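Local atomic coordinates of glucokinase (Leishmania braziliensis MHOM/BR/75/M2904, PDB entry 6EDI), a protein that probably phosphorylates D-glucose with ATP as phosphate donor, the first step in the use of the sugar. Residues 82-85 with 86-89; 104-107 with 108-111; 161-164 with 165-168; 172-175 with 176-180. One frame throughout, in Å; residues are numbered along the deposited sequence.

Contact 1. Residues 82-85 with 86-89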
ATOM      1  N   ARG A  82      28.573   7.105   1.157  1.00 37.60           N
ATOM      2  CA  ARG A  82      29.480   6.075   0.653  1.00 34.64           C
ATOM      3  C   ARG A  82      30.507   5.688   1.712  1.00 37.84           C
ATOM      4  O   ARG A  82      31.183   4.671   1.591  1.00 36.98           O
ATOM      5  CB  ARG A  82      30.169   6.555  -0.628  1.00 38.43           C
ATOM      6  CG  ARG A  82      29.203   6.764  -1.796  1.00 38.78           C
ATOM      7  CD  ARG A  82      29.790   7.623  -2.897  1.00 37.01           C
ATOM      8  NE  ARG A  82      29.961   9.012  -2.476  1.00 42.08           N
ATOM      9  CZ  ARG A  82      30.322  10.001  -3.291  1.00 45.58           C
ATOM     10  NH1 ARG A  82      30.554   9.754  -4.572  1.00 43.98           N
ATOM     11  NH2 ARG A  82      30.457  11.234  -2.822  1.00 44.62           N
ATOM     12  N   GLN A  83      30.607   6.494   2.763  1.00 37.47           N
ATOM     13  CA  GLN A  83      31.472   6.164   3.896  1.00 35.99           C
ATOM     14  C   GLN A  83      31.008   4.896   4.631  1.00 34.80           C
ATOM     15  O   GLN A  83      31.766   4.311   5.396  1.00 36.68           O
ATOM     16  CB  GLN A  83      31.600   7.350   4.863  1.00 39.98           C
ATOM     17  CG  GLN A  83      32.707   7.191   5.909  1.00 40.77           C
ATOM     18  CD  GLN A  83      33.030   8.480   6.655  1.00 44.36           C
ATOM     19  OE1 GLN A  83      32.303   9.474   6.555  1.00 45.15           O
ATOM     20  NE2 GLN A  83      34.133   8.471   7.401  1.00 43.78           N
ATOM     21  N   LEU A  84      29.775   4.449   4.379  1.00 37.33           N
ATOM     22  CA  LEU A  84      29.327   3.176   4.944  1.00 36.04           C
ATOM     23  C   LEU A  84      30.290   2.056   4.539  1.00 34.69           C
ATOM     24  O   LEU A  84      30.553   1.156   5.325  1.00 34.82           O
ATOM     25  CB  LEU A  84      27.888   2.831   4.518  1.00 26.77           C
ATOM     26  CG  LEU A  84      26.781   3.788   4.974  1.00 31.19           C
ATOM     27  CD1 LEU A  84      25.418   3.212   4.692  1.00 26.45           C
ATOM     28  CD2 LEU A  84      26.907   4.063   6.445  1.00 29.15           C
ATOM     29  N   LEU A  85      30.835   2.139   3.324  1.00 37.72           N
ATOM     30  CA  LEU A  85      31.744   1.108   2.812  1.00 38.98           C
ATOM     31  C   LEU A  85      32.984   0.965   3.687  1.00 38.48           C
ATOM     32  O   LEU A  85      33.420  -0.148   3.996  1.00 37.35           O
ATOM     33  CB  LEU A  85      32.147   1.387   1.360  1.00 39.90           C
ATOM     34  CG  LEU A  85      31.204   0.863   0.276  1.00 41.19           C
ATOM     35  CD1 LEU A  85      29.877   1.582   0.331  1.00 41.25           C
ATOM     36  CD2 LEU A  85      31.811   0.999  -1.114  1.00 39.37           C
ATOM     37  N   GLU A  86      33.547   2.097   4.089  1.00 39.54           N
ATOM     38  CA  GLU A  86      34.676   2.089   5.003  1.00 38.67           C
ATOM     39  C   GLU A  86      34.282   1.370   6.275  1.00 35.73           C
ATOM     40  O   GLU A  86      35.019   0.512   6.765  1.00 37.40           O
ATOM     41  CB  GLU A  86      35.101   3.512   5.336  1.00 42.40           C
ATOM     42  CG  GLU A  86      35.305   4.378   4.117  1.00 44.81           C
ATOM     43  CD  GLU A  86      36.115   5.604   4.424  1.00 46.79           C
ATOM     44  OE1 GLU A  86      36.369   5.870   5.622  1.00 49.17           O
ATOM     45  OE2 GLU A  86      36.506   6.295   3.461  1.00 55.80           O
ATOM     46  N   PHE A  87      33.105   1.714   6.798  1.00 37.07           N
ATOM     47  CA  PHE A  87      32.642   1.162   8.071  1.00 36.12           C
ATOM     48  C   PHE A  87      32.464  -0.356   7.996  1.00 33.39           C
ATOM     49  O   PHE A  87      32.912  -1.085   8.881  1.00 34.22           O
ATOM     50  CB  PHE A  87      31.335   1.823   8.523  1.00 35.75           C
ATOM     51  CG  PHE A  87      31.420   3.317   8.675  1.00 39.32           C
ATOM     52  CD1 PHE A  87      32.634   3.939   8.928  1.00 36.48           C
ATOM     53  CD2 PHE A  87      30.277   4.097   8.552  1.00 40.66           C
ATOM     54  CE1 PHE A  87      32.713   5.320   9.058  1.00 41.70           C
ATOM     55  CE2 PHE A  87      30.336   5.479   8.686  1.00 41.25           C
ATOM     56  CZ  PHE A  87      31.561   6.094   8.943  1.00 43.69           C
ATOM     57  N   PHE A  88      31.807  -0.827   6.941  1.00 34.38           N
ATOM     58  CA  PHE A  88      31.595  -2.260   6.787  1.00 34.17           C
ATOM     59  C   PHE A  88      32.935  -2.987   6.698  1.00 36.80           C
ATOM     60  O   PHE A  88      33.114  -4.055   7.289  1.00 36.37           O
ATOM     61  CB  PHE A  88      30.738  -2.558   5.559  1.00 34.75           C
ATOM     62  CG  PHE A  88      29.372  -1.949   5.613  1.00 35.58           C
ATOM     63  CD1 PHE A  88      28.751  -1.705   6.836  1.00 34.35           C
ATOM     64  CD2 PHE A  88      28.711  -1.606   4.439  1.00 33.64           C
ATOM     65  CE1 PHE A  88      27.478  -1.122   6.885  1.00 31.48           C
ATOM     66  CE2 PHE A  88      27.452  -1.025   4.473  1.00 33.50           C
ATOM     67  CZ  PHE A  88      26.832  -0.785   5.702  1.00 31.24           C
ATOM     68  N   ASP A  89      33.887  -2.388   5.987  1.00 36.88           N
ATOM     69  CA  ASP A  89      35.217  -2.979   5.898  1.00 37.62           C
ATOM     70  C   ASP A  89      35.952  -2.979   7.251  1.00 34.84           C
ATOM     71  O   ASP A  89      36.583  -3.973   7.607  1.00 37.79           O
ATOM     72  CB  ASP A  89      36.053  -2.318   4.803  1.00 39.15           C
ATOM     73  CG  ASP A  89      37.223  -3.180   4.379  1.00 47.44           C
ATOM     74  OD1 ASP A  89      37.002  -4.126   3.590  1.00 47.77           O
ATOM     75  OD2 ASP A  89      38.356  -2.928   4.846  1.00 47.30           O
TER
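The carbonyls of Gln83, Leu84 and Leu85 accept the backbone N-H groups of Phe87, Phe88 and Asp89 in turn, the i to i+4 bonding of an alpha helix. Phe88 N to Leu84 O is the shortest of the three at 2.8 Å, and its N-H points at the oxygen with an angle of 165°. The same carbonyl lies over one face of the Phe88 ring, offset toward its rim. Gln83 O sits over the centre of the Phe87 ring. The extended Gln83 chain crosses that ring at a slant, with CG turned opposite the backbone N (chi1 -168°). Its CG comes within 3.4 Å of Phe87 CZ, and the amide plane is inclined 28° to the ring. Leu84 touches both rings, CD2 at 4.0 Å from Phe87 CD2 and CB at 3.9 Å from Phe88 CE2. Leu84 and Phe87 pack on Ala52 and Phe88 on Val54, all of strand 51-58, and Phe87 also stacks with Phe74. The chemistry is thus divided: Leu84, Phe87 and Phe88 form an apolar face against the sheet, while the Gln83 amide is tied to the loop, OE1 to Lys78 N and NE2 to Thr77 OG1.

Contact 2. Residues 104-107 with 108-111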
ATOM      1  N   ALA A 104      35.083 -16.987  10.762  1.00 44.67           N
ATOM      2  CA  ALA A 104      34.457 -17.932   9.843  1.00 42.41           C
ATOM      3  C   ALA A 104      33.152 -18.497  10.393  1.00 43.31           C
ATOM      4  O   ALA A 104      32.130 -18.489   9.704  1.00 44.19           O
ATOM      5  CB  ALA A 104      35.412 -19.052   9.489  1.00 45.58           C
ATOM      6  N   SER A 105      33.183 -19.007  11.622  1.00 40.57           N
ATOM      7  CA  SER A 105      31.988 -19.619  12.209  1.00 44.04           C
ATOM      8  C   SER A 105      30.860 -18.598  12.410  1.00 44.05           C
ATOM      9  O   SER A 105      29.677 -18.952  12.400  1.00 38.79           O
ATOM     10  CB  SER A 105      32.314 -20.322  13.530  1.00 41.63           C
ATOM     11  OG  SER A 105      32.681 -19.393  14.535  1.00 50.90           O
ATOM     12  N   PHE A 106      31.233 -17.333  12.578  1.00 39.37           N
ATOM     13  CA  PHE A 106      30.253 -16.259  12.745  1.00 40.61           C
ATOM     14  C   PHE A 106      29.568 -15.880  11.425  1.00 34.91           C
ATOM     15  O   PHE A 106      28.339 -15.906  11.311  1.00 35.57           O
ATOM     16  CB  PHE A 106      30.932 -15.027  13.350  1.00 41.31           C
ATOM     17  CG  PHE A 106      29.968 -13.970  13.813  1.00 35.13           C
ATOM     18  CD1 PHE A 106      29.167 -14.193  14.929  1.00 36.64           C
ATOM     19  CD2 PHE A 106      29.871 -12.757  13.146  1.00 34.02           C
ATOM     20  CE1 PHE A 106      28.275 -13.221  15.372  1.00 39.37           C
ATOM     21  CE2 PHE A 106      28.986 -11.776  13.581  1.00 35.70           C
ATOM     22  CZ  PHE A 106      28.187 -12.015  14.697  1.00 34.80           C
ATOM     23  N   LEU A 107      30.380 -15.530  10.434  1.00 34.14           N
ATOM     24  CA  LEU A 107      29.880 -14.993   9.180  1.00 37.77           C
ATOM     25  C   LEU A 107      29.033 -16.004   8.414  1.00 37.00           C
ATOM     26  O   LEU A 107      28.180 -15.625   7.621  1.00 32.12           O
ATOM     27  CB  LEU A 107      31.032 -14.482   8.307  1.00 36.81           C
ATOM     28  CG  LEU A 107      31.811 -13.263   8.791  1.00 39.30           C
ATOM     29  CD1 LEU A 107      32.960 -12.942   7.839  1.00 40.70           C
ATOM     30  CD2 LEU A 107      30.894 -12.047   8.950  1.00 36.71           C
ATOM     31  N   ARG A 108      29.264 -17.293   8.642  1.00 37.93           N
ATOM     32  CA  ARG A 108      28.481 -18.302   7.924  1.00 32.93           C
ATOM     33  C   ARG A 108      27.040 -18.334   8.404  1.00 34.01           C
ATOM     34  O   ARG A 108      26.181 -18.899   7.736  1.00 37.61           O
ATOM     35  CB  ARG A 108      29.084 -19.696   8.085  1.00 41.96           C
ATOM     36  CG  ARG A 108      30.491 -19.832   7.554  1.00 46.74           C
ATOM     37  CD  ARG A 108      30.685 -19.180   6.187  1.00 51.18           C
ATOM     38  NE  ARG A 108      32.055 -19.398   5.725  1.00 58.31           N
ATOM     39  CZ  ARG A 108      33.094 -18.688   6.144  1.00 51.84           C
ATOM     40  NH1 ARG A 108      32.904 -17.709   7.021  1.00 47.17           N
ATOM     41  NH2 ARG A 108      34.316 -18.955   5.691  1.00 55.86           N
ATOM     42  N   ARG A 109      26.778 -17.738   9.564  1.00 32.25           N
ATOM     43  CA  ARG A 109      25.424 -17.717  10.110  1.00 30.48           C
ATOM     44  C   ARG A 109      24.688 -16.414   9.817  1.00 27.58           C
ATOM     45  O   ARG A 109      23.558 -16.232  10.265  1.00 29.02           O
ATOM     46  CB  ARG A 109      25.425 -18.040  11.604  1.00 31.79           C
ATOM     47  CG  ARG A 109      25.830 -19.487  11.916  1.00 33.61           C
ATOM     48  CD  ARG A 109      25.919 -19.722  13.404  1.00 35.22           C
ATOM     49  NE  ARG A 109      27.050 -19.014  13.996  1.00 36.13           N
ATOM     50  CZ  ARG A 109      26.952 -18.089  14.944  1.00 38.78           C
ATOM     51  NH1 ARG A 109      25.763 -17.749  15.429  1.00 37.46           N
ATOM     52  NH2 ARG A 109      28.049 -17.509  15.417  1.00 36.39           N
ATOM     53  N   VAL A 110      25.310 -15.536   9.030  1.00 28.09           N
ATOM     54  CA  VAL A 110      24.678 -14.268   8.649  1.00 31.05           C
ATOM     55  C   VAL A 110      23.504 -14.580   7.741  1.00 29.63           C
ATOM     56  O   VAL A 110      23.681 -15.060   6.626  1.00 32.30           O
ATOM     57  CB  VAL A 110      25.655 -13.294   7.934  1.00 29.94           C
ATOM     58  CG1 VAL A 110      24.917 -12.031   7.479  1.00 28.29           C
ATOM     59  CG2 VAL A 110      26.799 -12.905   8.853  1.00 29.28           C
ATOM     60  N   ALA A 111      22.299 -14.318   8.232  1.00 28.73           N
ATOM     61  CA  ALA A 111      21.085 -14.686   7.515  1.00 29.96           C
ATOM     62  C   ALA A 111      20.545 -13.555   6.644  1.00 28.13           C
ATOM     63  O   ALA A 111      19.727 -13.788   5.743  1.00 31.49           O
ATOM     64  CB  ALA A 111      20.022 -15.182   8.501  1.00 29.53           C
TER
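The guanidinium group of Arg109 stands nearly upright to the Phe106 ring, their planes 79° apart. Its NH2 comes within 3.5 Å of Phe106 CD1. The arginine reaches back because its chain bends at chi3 (-69°), which also brings NE to 3.1 Å from Ser105 O in a hydrogen bond. This oxygen sits at the guanidinium edge, tilted a little from its plane, while Phe106 O lies over one face. The outer nitrogens bond to Trp36 O and Gly39 O, so three carbonyls hold the group. Arg108 bends earlier, at chi2, and curls round Ala104 O. Its CG is crowded against that oxygen, and its backbone N donates to the same atom at 3.3 Å. Leu107 and Val110 lie side by side and point the same way, CD2 to CG2 4.2 Å. Leu107 also packs on Leu92 and Leu95 of helix 84-98, and the Phe106 ring meets Phe56 edge-to-face. Two backbone bonds close the bend, Arg109 N to Phe106 O at 3.0 Å and Val110 N to Leu107 O at 3.2 Å. The second closes a type I beta turn from Leu107 to Val110, which leads from the short helix 104-107 into strand 110-117 of the mixed sheet that also holds strand 41-48.

Contact 3. Residues 161-164 with 165-168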
ATOM      1  N   GLY A 161      11.318   0.681  10.669  1.00 25.74           N
ATOM      2  CA  GLY A 161      10.585   0.796  11.931  1.00 26.40           C
ATOM      3  C   GLY A 161       9.442  -0.197  12.036  1.00 26.10           C
ATOM      4  O   GLY A 161       9.210  -0.832  13.084  1.00 23.14           O
ATOM      5  N   ALA A 162       8.723  -0.334  10.933  1.00 25.35           N
ATOM      6  CA  ALA A 162       7.646  -1.309  10.829  1.00 23.71           C
ATOM      7  C   ALA A 162       8.166  -2.735  11.008  1.00 22.26           C
ATOM      8  O   ALA A 162       7.547  -3.545  11.713  1.00 22.20           O
ATOM      9  CB  ALA A 162       6.926  -1.154   9.509  1.00 22.77           C
ATOM     10  N   TYR A 163       9.294  -3.054  10.379  1.00 22.25           N
ATOM     11  CA  TYR A 163       9.897  -4.371  10.617  1.00 25.35           C
ATOM     12  C   TYR A 163      10.251  -4.557  12.104  1.00 25.03           C
ATOM     13  O   TYR A 163      10.227  -5.675  12.635  1.00 24.26           O
ATOM     14  CB  TYR A 163      11.118  -4.605   9.719  1.00 23.39           C
ATOM     15  CG  TYR A 163      10.789  -5.086   8.326  1.00 24.05           C
ATOM     16  CD1 TYR A 163      10.206  -6.332   8.124  1.00 27.15           C
ATOM     17  CD2 TYR A 163      11.083  -4.308   7.208  1.00 23.35           C
ATOM     18  CE1 TYR A 163       9.889  -6.778   6.845  1.00 28.02           C
ATOM     19  CE2 TYR A 163      10.781  -4.750   5.920  1.00 25.24           C
ATOM     20  CZ  TYR A 163      10.179  -5.991   5.752  1.00 27.55           C
ATOM     21  OH  TYR A 163       9.861  -6.448   4.488  1.00 25.88           O
ATOM     22  N   GLY A 164      10.585  -3.461  12.781  1.00 23.89           N
ATOM     23  CA  GLY A 164      10.883  -3.526  14.198  1.00 21.96           C
ATOM     24  C   GLY A 164       9.651  -3.896  15.004  1.00 23.07           C
ATOM     25  O   GLY A 164       9.722  -4.678  15.956  1.00 23.94           O
ATOM     26  N   VAL A 165       8.515  -3.330  14.617  1.00 21.37           N
ATOM     27  CA  VAL A 165       7.250  -3.635  15.274  1.00 19.64           C
ATOM     28  C   VAL A 165       6.952  -5.108  15.109  1.00 24.21           C
ATOM     29  O   VAL A 165       6.560  -5.784  16.066  1.00 23.26           O
ATOM     30  CB  VAL A 165       6.101  -2.844  14.655  1.00 23.30           C
ATOM     31  CG1 VAL A 165       4.783  -3.214  15.318  1.00 22.85           C
ATOM     32  CG2 VAL A 165       6.377  -1.347  14.784  1.00 24.57           C
ATOM     33  N   LEU A 166       7.141  -5.602  13.886  1.00 23.16           N
ATOM     34  CA  LEU A 166       6.907  -7.014  13.601  1.00 21.92           C
ATOM     35  C   LEU A 166       7.853  -7.869  14.436  1.00 27.67           C
ATOM     36  O   LEU A 166       7.453  -8.885  15.000  1.00 26.72           O
ATOM     37  CB  LEU A 166       7.140  -7.300  12.123  1.00 28.31           C
ATOM     38  CG  LEU A 166       7.091  -8.785  11.772  1.00 26.88           C
ATOM     39  CD1 LEU A 166       5.698  -9.331  12.042  1.00 24.61           C
ATOM     40  CD2 LEU A 166       7.475  -8.987  10.325  1.00 30.61           C
ATOM     41  N   ALA A 167       9.110  -7.445  14.514  1.00 24.53           N
ATOM     42  CA  ALA A 167      10.108  -8.182  15.278  1.00 25.49           C
ATOM     43  C   ALA A 167       9.668  -8.304  16.731  1.00 25.90           C
ATOM     44  O   ALA A 167       9.715  -9.389  17.314  1.00 27.63           O
ATOM     45  CB  ALA A 167      11.452  -7.519  15.173  1.00 27.08           C
ATOM     46  N   LEU A 168       9.241  -7.188  17.311  1.00 26.35           N
ATOM     47  CA  LEU A 168       8.773  -7.180  18.693  1.00 25.99           C
ATOM     48  C   LEU A 168       7.573  -8.096  18.869  1.00 25.40           C
ATOM     49  O   LEU A 168       7.446  -8.798  19.881  1.00 29.68           O
ATOM     50  CB  LEU A 168       8.403  -5.764  19.129  1.00 24.97           C
ATOM     51  CG  LEU A 168       9.532  -4.741  19.256  1.00 26.31           C
ATOM     52  CD1 LEU A 168       8.985  -3.324  19.381  1.00 27.09           C
ATOM     53  CD2 LEU A 168      10.385  -5.096  20.457  1.00 28.91           C
TER
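Tyr163 O receives the shortest hydrogen bond here, 2.8 Å from Ala167 N, with an N-H...O angle of 152°. Three more bonds of the same i to i+4 kind continue the helix: Val165 N to Gly161 O, Leu166 N to Ala162 O, and Leu168 N to Gly164 O at 2.9 Å. Side chains of 165-168 lie against these carbonyls. Val165 places CG2 beside its own backbone N, opposite the carbonyl carbon, and this methyl comes to 3.3 Å from Gly161 O. Ala167 CB is 3.4 Å from both Tyr163 O and Gly164 O. Leu168 CG approaches Gly164 O to 3.3 Å. Contact between side chains is slight: Tyr163 CD1 and Leu166 CD2 are 4.4 Å apart, with the methyl oblique to the ring. The tyrosine is held at its far end, where OH is hydrogen-bonded to Val230 N in strand 227-233. All eight residues are buried. Ala162 packs on strands 214-222 and 227-233, whereas Ala167 and Leu168 pack on helix 399-409. Gly161 and Gly164 have no side chain, and Ala162 and Ala167 add only a methyl. The arrangement is that of a regular alpha helix, 157-170, buried between sheet strands and a C-terminal helix within the actin-like ATPase fold of this family.

Contact 4. Residues 172-175 with 176-180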
ATOM      1  N   GLY A 172       6.966 -11.863  21.009  1.00 27.54           N
ATOM      2  CA  GLY A 172       6.008 -12.019  22.094  1.00 28.34           C
ATOM      3  C   GLY A 172       6.084 -10.863  23.074  1.00 31.42           C
ATOM      4  O   GLY A 172       5.535 -10.929  24.169  1.00 31.58           O
ATOM      5  N   ILE A 173       6.747  -9.788  22.657  1.00 27.99           N
ATOM      6  CA  ILE A 173       7.111  -8.698  23.552  1.00 27.19           C
ATOM      7  C   ILE A 173       6.433  -7.370  23.182  1.00 30.15           C
ATOM      8  O   ILE A 173       6.767  -6.303  23.712  1.00 30.07           O
ATOM      9  CB  ILE A 173       8.658  -8.612  23.624  1.00 32.71           C
ATOM     10  CG1 ILE A 173       9.100  -8.598  25.071  1.00 39.09           C
ATOM     11  CG2 ILE A 173       9.248  -7.525  22.746  1.00 31.23           C
ATOM     12  CD1 ILE A 173       8.564  -9.813  25.760  1.00 36.66           C
ATOM     13  N   LEU A 174       5.454  -7.439  22.284  1.00 27.12           N
ATOM     14  CA  LEU A 174       4.780  -6.218  21.818  1.00 23.84           C
ATOM     15  C   LEU A 174       4.192  -5.386  22.962  1.00 24.32           C
ATOM     16  O   LEU A 174       4.358  -4.171  22.988  1.00 27.30           O
ATOM     17  CB  LEU A 174       3.692  -6.545  20.779  1.00 24.48           C
ATOM     18  CG  LEU A 174       3.065  -5.332  20.091  1.00 22.31           C
ATOM     19  CD1 LEU A 174       4.110  -4.605  19.269  1.00 22.34           C
ATOM     20  CD2 LEU A 174       1.889  -5.728  19.187  1.00 22.33           C
ATOM     21  N   SER A 175       3.543  -6.039  23.924  1.00 25.54           N
ATOM     22  CA  SER A 175       2.857  -5.312  24.990  1.00 30.74           C
ATOM     23  C   SER A 175       3.812  -4.514  25.910  1.00 32.90           C
ATOM     24  O   SER A 175       3.394  -3.576  26.590  1.00 30.93           O
ATOM     25  CB  SER A 175       1.983  -6.259  25.818  1.00 28.12           C
ATOM     26  OG  SER A 175       2.764  -7.234  26.467  1.00 30.26           O
ATOM     27  N   ASP A 176       5.086  -4.887  25.946  1.00 27.61           N
ATOM     28  CA  ASP A 176       6.037  -4.114  26.751  1.00 30.96           C
ATOM     29  C   ASP A 176       6.365  -2.760  26.117  1.00 33.09           C
ATOM     30  O   ASP A 176       6.800  -1.844  26.805  1.00 34.88           O
ATOM     31  CB  ASP A 176       7.315  -4.916  27.006  1.00 29.81           C
ATOM     32  CG  ASP A 176       7.063  -6.178  27.818  1.00 36.84           C
ATOM     33  OD1 ASP A 176       6.614  -6.069  28.973  1.00 43.66           O
ATOM     34  OD2 ASP A 176       7.315  -7.281  27.298  1.00 43.97           O
ATOM     35  N   TYR A 177       6.124  -2.628  24.815  1.00 27.75           N
ATOM     36  CA  TYR A 177       6.537  -1.437  24.077  1.00 29.42           C
ATOM     37  C   TYR A 177       5.369  -0.634  23.528  1.00 29.57           C
ATOM     38  O   TYR A 177       5.514   0.543  23.185  1.00 30.78           O
ATOM     39  CB  TYR A 177       7.524  -1.816  22.961  1.00 25.85           C
ATOM     40  CG  TYR A 177       8.827  -2.320  23.518  1.00 26.79           C
ATOM     41  CD1 TYR A 177       8.953  -3.633  23.938  1.00 29.92           C
ATOM     42  CD2 TYR A 177       9.917  -1.480  23.663  1.00 29.63           C
ATOM     43  CE1 TYR A 177      10.133  -4.103  24.473  1.00 31.76           C
ATOM     44  CE2 TYR A 177      11.109  -1.940  24.204  1.00 31.00           C
ATOM     45  CZ  TYR A 177      11.206  -3.253  24.610  1.00 34.47           C
ATOM     46  OH  TYR A 177      12.385  -3.736  25.145  1.00 37.04           O
ATOM     47  N   PHE A 178       4.209  -1.279  23.457  1.00 29.87           N
ATOM     48  CA  PHE A 178       3.025  -0.683  22.867  1.00 28.64           C
ATOM     49  C   PHE A 178       1.814  -0.927  23.756  1.00 26.63           C
ATOM     50  O   PHE A 178       1.739  -1.957  24.429  1.00 32.69           O
ATOM     51  CB  PHE A 178       2.808  -1.268  21.462  1.00 26.34           C
ATOM     52  CG  PHE A 178       3.807  -0.774  20.462  1.00 27.27           C
ATOM     53  CD1 PHE A 178       5.051  -1.375  20.341  1.00 24.97           C
ATOM     54  CD2 PHE A 178       3.521   0.331  19.683  1.00 28.27           C
ATOM     55  CE1 PHE A 178       5.988  -0.907  19.426  1.00 27.02           C
ATOM     56  CE2 PHE A 178       4.454   0.816  18.777  1.00 29.20           C
ATOM     57  CZ  PHE A 178       5.689   0.199  18.644  1.00 27.18           C
ATOM     58  N   LYS A 179       0.880   0.019  23.755  1.00 26.44           N
ATOM     59  CA  LYS A 179      -0.348  -0.084  24.549  1.00 29.56           C
ATOM     60  C   LYS A 179      -1.543   0.082  23.634  1.00 29.90           C
ATOM     61  O   LYS A 179      -1.459   0.797  22.628  1.00 27.86           O
ATOM     62  CB  LYS A 179      -0.404   1.016  25.614  1.00 29.59           C
ATOM     63  CG  LYS A 179       0.358   0.722  26.872  1.00 35.65           C
ATOM     64  CD  LYS A 179      -0.512   1.022  28.089  1.00 41.30           C
ATOM     65  CE  LYS A 179      -0.111   0.165  29.294  1.00 51.08           C
ATOM     66  NZ  LYS A 179      -1.274  -0.108  30.207  1.00 51.88           N
ATOM     67  N   VAL A 180      -2.663  -0.529  24.000  1.00 28.51           N
ATOM     68  CA  VAL A 180      -3.867  -0.438  23.192  1.00 27.66           C
ATOM     69  C   VAL A 180      -4.545   0.896  23.399  1.00 30.36           C
ATOM     70  O   VAL A 180      -4.811   1.292  24.531  1.00 30.82           O
ATOM     71  CB  VAL A 180      -4.854  -1.556  23.533  1.00 26.58           C
ATOM     72  CG1 VAL A 180      -6.155  -1.392  22.751  1.00 31.00           C
ATOM     73  CG2 VAL A 180      -4.220  -2.885  23.232  1.00 23.00           C
TER
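Leu174 and Phe178 meet where a short, weakly bonded helix about residues 174-177 leads into strand 178-182, an outermost strand, within this chain, of a mixed sheet. Gly172, just before it, closes the preceding helix 157-170 in a Schellman motif, with the positive phi (84°) of that motif. The hydrogen bonds of the turn are all backbone to backbone. Leu174 O takes two of them, from Tyr177 N at 3.0 Å and from Phe178 N at 2.9 Å. The first donor lies above the carbonyl plane, and the second lies nearly along the C=O axis. Asp176 N donates to Ile173 O at 3.1 Å. Beyond the turn, Tyr177 OH is hydrogen-bonded to Val16 N. A weaker CA-H...O contact links Ser175 CA to Phe178 O. The apolar contacts are made by two pairs, each crossing at a slant. Ile173 CG2 approaches Tyr177 CE1 to 3.9 Å. Ile173 O lies in the plane of that ring, at its edge. Leu174 CG is turned opposite the backbone N (chi1 -172°), and its CD1 comes back to the Phe178 ring. Leu168 of helix 157-170 packs on Ile173, Tyr177 and Phe178, while Leu174 rests on Leu391 of the neighbouring strand. In the closest apolar approach across the turn, Leu174 CD1 is 3.5 Å from Phe178 CD1, oblique to the ring.

How the contacts relate
Contacts 3 and 4 are neighbours, with centres about 11 Å apart. They meet at Leu168, by a probable hydrogen bond between Leu168 O and Ile173 N and by packing. Contacts 1 and 2 do not touch, their nearest atoms being about 8 Å apart. They are linked through helix 84-98 and through the first mixed sheet. Contact 3 is buried throughout, contacts 1 and 4 are partly buried, and contact 2 lies at the surface. Contact 3 is mostly backbone bonds with slight side-chain contact. In contacts 1 and 4 leucines meet phenylalanines. At the surface, contact 2 has arginines bent back on backbone carbonyls.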